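Local coordinates for VOC domain-containing protein (Streptococcus mutans, PDB 3L7T), which binds zinc and, as a member of the glyoxalase/VOC superfamily, may act as a lactoylglutathione lyase, at residues V13-Y23 with F122-L130. Numbering follows the deposited sequence.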
# COMPACT_ATOMS: atom_id res chain seq x y z
N VAL A 13 8.74 3.20 8.12
CA VAL A 13 9.49 2.20 8.88
C VAL A 13 10.01 2.91 10.15
O VAL A 13 10.03 4.14 10.20
CB VAL A 13 10.67 1.59 8.09
CG1 VAL A 13 10.16 0.87 6.80
CG2 VAL A 13 11.73 2.65 7.75
N SER A 14 10.23 2.14 11.20
CA SER A 14 10.65 2.71 12.48
C SER A 14 12.17 2.95 12.49
O SER A 14 12.65 3.92 13.07
CB SER A 14 10.20 1.84 13.67
OG SER A 14 10.91 0.59 13.69
N ASP A 15 12.92 1.98 11.96
CA ASP A 15 14.38 2.04 12.03
C ASP A 15 14.92 2.02 10.61
O ASP A 15 14.95 0.98 9.97
CB ASP A 15 14.92 0.82 12.81
CG ASP A 15 16.43 0.84 12.96
OD1 ASP A 15 17.15 1.08 11.96
OD2 ASP A 15 16.91 0.51 14.07
N TYR A 16 15.31 3.19 10.11
CA TYR A 16 15.69 3.31 8.71
C TYR A 16 16.79 2.33 8.29
O TYR A 16 16.69 1.69 7.27
CB TYR A 16 16.02 4.76 8.35
CG TYR A 16 16.37 4.95 6.90
CD1 TYR A 16 15.37 4.93 5.92
CD2 TYR A 16 17.69 4.93 6.49
CE1 TYR A 16 15.70 5.04 4.61
CE2 TYR A 16 18.02 5.07 5.18
CZ TYR A 16 17.02 5.12 4.23
OH TYR A 16 17.41 5.23 2.90
N ASP A 17 17.86 2.22 9.09
CA ASP A 17 18.96 1.32 8.75
C ASP A 17 18.53 -0.14 8.69
O ASP A 17 19.01 -0.90 7.85
CB ASP A 17 20.13 1.48 9.73
CG ASP A 17 20.83 2.81 9.60
OD1 ASP A 17 20.85 3.39 8.50
OD2 ASP A 17 21.32 3.30 10.63
N LYS A 18 17.67 -0.54 9.61
CA LYS A 18 17.28 -1.92 9.70
C LYS A 18 16.36 -2.25 8.51
O LYS A 18 16.46 -3.32 7.92
CB LYS A 18 16.55 -2.20 11.01
CG LYS A 18 17.47 -2.35 12.22
CD LYS A 18 16.74 -2.89 13.44
CE LYS A 18 17.63 -3.85 14.21
NZ LYS A 18 18.99 -3.26 14.34
N SER A 19 15.53 -1.29 8.14
CA SER A 19 14.60 -1.51 7.02
C SER A 19 15.31 -1.39 5.67
O SER A 19 14.96 -2.07 4.73
CB SER A 19 13.41 -0.57 7.10
OG SER A 19 12.69 -0.87 8.27
N TYR A 20 16.36 -0.59 5.62
CA TYR A 20 17.17 -0.48 4.41
C TYR A 20 17.84 -1.84 4.20
O TYR A 20 17.83 -2.39 3.10
CB TYR A 20 18.25 0.60 4.59
CG TYR A 20 19.13 0.76 3.37
CD1 TYR A 20 19.01 1.88 2.56
CD2 TYR A 20 20.10 -0.19 3.07
CE1 TYR A 20 19.83 2.04 1.43
CE2 TYR A 20 20.90 -0.05 1.91
CZ TYR A 20 20.75 1.05 1.12
OH TYR A 20 21.57 1.18 0.01
N GLU A 21 18.42 -2.38 5.26
CA GLU A 21 18.98 -3.74 5.20
C GLU A 21 17.95 -4.78 4.69
O GLU A 21 18.24 -5.57 3.78
CB GLU A 21 19.51 -4.13 6.59
CG GLU A 21 19.84 -5.62 6.78
CD GLU A 21 21.00 -6.10 5.89
OE1 GLU A 21 21.91 -5.30 5.61
OE2 GLU A 21 20.97 -7.28 5.47
N PHE A 22 16.75 -4.76 5.25
CA PHE A 22 15.72 -5.72 4.87
C PHE A 22 15.35 -5.60 3.38
O PHE A 22 15.43 -6.56 2.63
CB PHE A 22 14.48 -5.52 5.76
CG PHE A 22 13.32 -6.44 5.43
CD1 PHE A 22 13.28 -7.74 5.95
CD2 PHE A 22 12.26 -6.01 4.64
CE1 PHE A 22 12.17 -8.56 5.72
CE2 PHE A 22 11.16 -6.82 4.40
CZ PHE A 22 11.14 -8.12 4.90
N TYR A 23 14.89 -4.42 2.98
CA TYR A 23 14.42 -4.21 1.60
C TYR A 23 15.50 -4.29 0.52
O TYR A 23 15.27 -4.78 -0.59
CB TYR A 23 13.64 -2.87 1.52
CG TYR A 23 12.25 -2.94 2.18
CD1 TYR A 23 11.19 -3.58 1.54
CD2 TYR A 23 12.03 -2.42 3.46
CE1 TYR A 23 9.95 -3.72 2.14
CE2 TYR A 23 10.77 -2.56 4.08
CZ TYR A 23 9.73 -3.21 3.40
OH TYR A 23 8.48 -3.35 3.98
N PHE A 122 5.01 -13.17 4.59
CA PHE A 122 6.14 -12.90 5.49
C PHE A 122 5.96 -11.47 5.97
O PHE A 122 4.95 -10.84 5.65
CB PHE A 122 7.48 -13.13 4.75
CG PHE A 122 7.70 -12.24 3.56
CD1 PHE A 122 8.69 -11.25 3.60
CD2 PHE A 122 7.04 -12.48 2.34
CE1 PHE A 122 8.99 -10.52 2.48
CE2 PHE A 122 7.31 -11.73 1.23
CZ PHE A 122 8.29 -10.73 1.30
N PHE A 123 6.90 -10.94 6.75
CA PHE A 123 6.70 -9.64 7.38
C PHE A 123 7.96 -8.80 7.36
O PHE A 123 9.04 -9.34 7.41
CB PHE A 123 6.21 -9.82 8.83
CG PHE A 123 4.94 -10.60 8.93
CD1 PHE A 123 3.72 -9.95 8.93
CD2 PHE A 123 4.97 -11.99 8.90
CE1 PHE A 123 2.53 -10.67 8.95
CE2 PHE A 123 3.78 -12.72 8.88
CZ PHE A 123 2.57 -12.06 8.93
N ASP A 124 7.80 -7.48 7.27
CA ASP A 124 8.94 -6.59 7.33
C ASP A 124 9.25 -6.34 8.80
O ASP A 124 8.53 -6.86 9.68
CB ASP A 124 8.71 -5.31 6.48
CG ASP A 124 8.14 -4.13 7.25
OD1 ASP A 124 7.55 -4.27 8.36
OD2 ASP A 124 8.22 -3.00 6.65
N PRO A 125 10.39 -5.69 9.08
CA PRO A 125 10.81 -5.50 10.47
C PRO A 125 9.78 -4.82 11.36
O PRO A 125 9.87 -4.95 12.59
CB PRO A 125 12.07 -4.63 10.33
CG PRO A 125 12.61 -5.00 8.98
CD PRO A 125 11.39 -5.20 8.12
N ASP A 126 8.85 -4.08 10.78
CA ASP A 126 7.78 -3.38 11.52
C ASP A 126 6.44 -4.10 11.42
O ASP A 126 5.39 -3.55 11.81
CB ASP A 126 7.66 -1.94 11.06
CG ASP A 126 8.89 -1.11 11.46
OD1 ASP A 126 9.16 -1.06 12.67
OD2 ASP A 126 9.66 -0.65 10.58
N GLY A 127 6.49 -5.37 11.04
CA GLY A 127 5.31 -6.25 10.98
C GLY A 127 4.38 -5.98 9.80
O GLY A 127 3.19 -6.36 9.82
N LEU A 128 4.89 -5.29 8.78
CA LEU A 128 4.05 -5.01 7.60
C LEU A 128 3.90 -6.35 6.85
O LEU A 128 4.90 -6.97 6.49
CB LEU A 128 4.79 -4.02 6.69
CG LEU A 128 4.11 -3.71 5.35
CD1 LEU A 128 2.73 -3.17 5.68
CD2 LEU A 128 4.96 -2.69 4.56
N PRO A 129 2.65 -6.82 6.64
CA PRO A 129 2.52 -8.10 5.92
C PRO A 129 2.85 -7.95 4.42
O PRO A 129 2.33 -7.05 3.74
CB PRO A 129 1.03 -8.46 6.07
CG PRO A 129 0.53 -7.66 7.24
CD PRO A 129 1.37 -6.35 7.17
N LEU A 130 3.75 -8.81 3.94
CA LEU A 130 4.15 -8.88 2.55
C LEU A 130 3.86 -10.28 2.04
O LEU A 130 3.85 -11.23 2.81
CB LEU A 130 5.64 -8.56 2.38
CG LEU A 130 6.10 -7.24 2.97
CD1 LEU A 130 7.64 -7.07 2.93
CD2 LEU A 130 5.36 -6.02 2.29
O HOH W 1 12.24 -0.71 11.14
O HOH W 2 10.16 -2.01 8.25
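Phe22 and Pro125 illustrate how an aromatic side chain can fit a helix to a beta hairpin. With CG anti to the backbone N (chi1 178°), Phe22 extends from its helix toward the turn. Its CB meets Pro125 CG at 3.8 Å, and CG lies 3.5 Å from Pro125 CD, which CD1 and CD2 also touch; Pro125 CD and Asp124 CA lie over one ring face as CH-pi donors. Farther out, CE2 touches Asp124 CB at 3.6 Å and has Leu130 CD1 at the ring edge, while CE1 and the tip, CZ, approach Phe123 O, and CZ meets the edge of Phe122 at CE1, 4.0 Å away. Tyr23 OH bonds to the anti side of Asp124 OD2 (2.7 Å), while Asp124 OD1 takes the backbone N of Asp126, in an Asx turn, and of Leu128 from opposite faces. Asp126 OD1 accepts from Ser14 OG on the syn side of OD1 at 2.6 Å; Asp126 OD2 accepts from Ser14 N, above the carboxylate plane, at 2.9 Å, and two waters link it to Ser19 OG. Ser14 and Asp126 also pack on Cys80 of the second subunit. One flank of helix 16-26, which also packs on strand 42-49, and its leading loop thus lie against the hairpin joining strands 118-123 and 129-133.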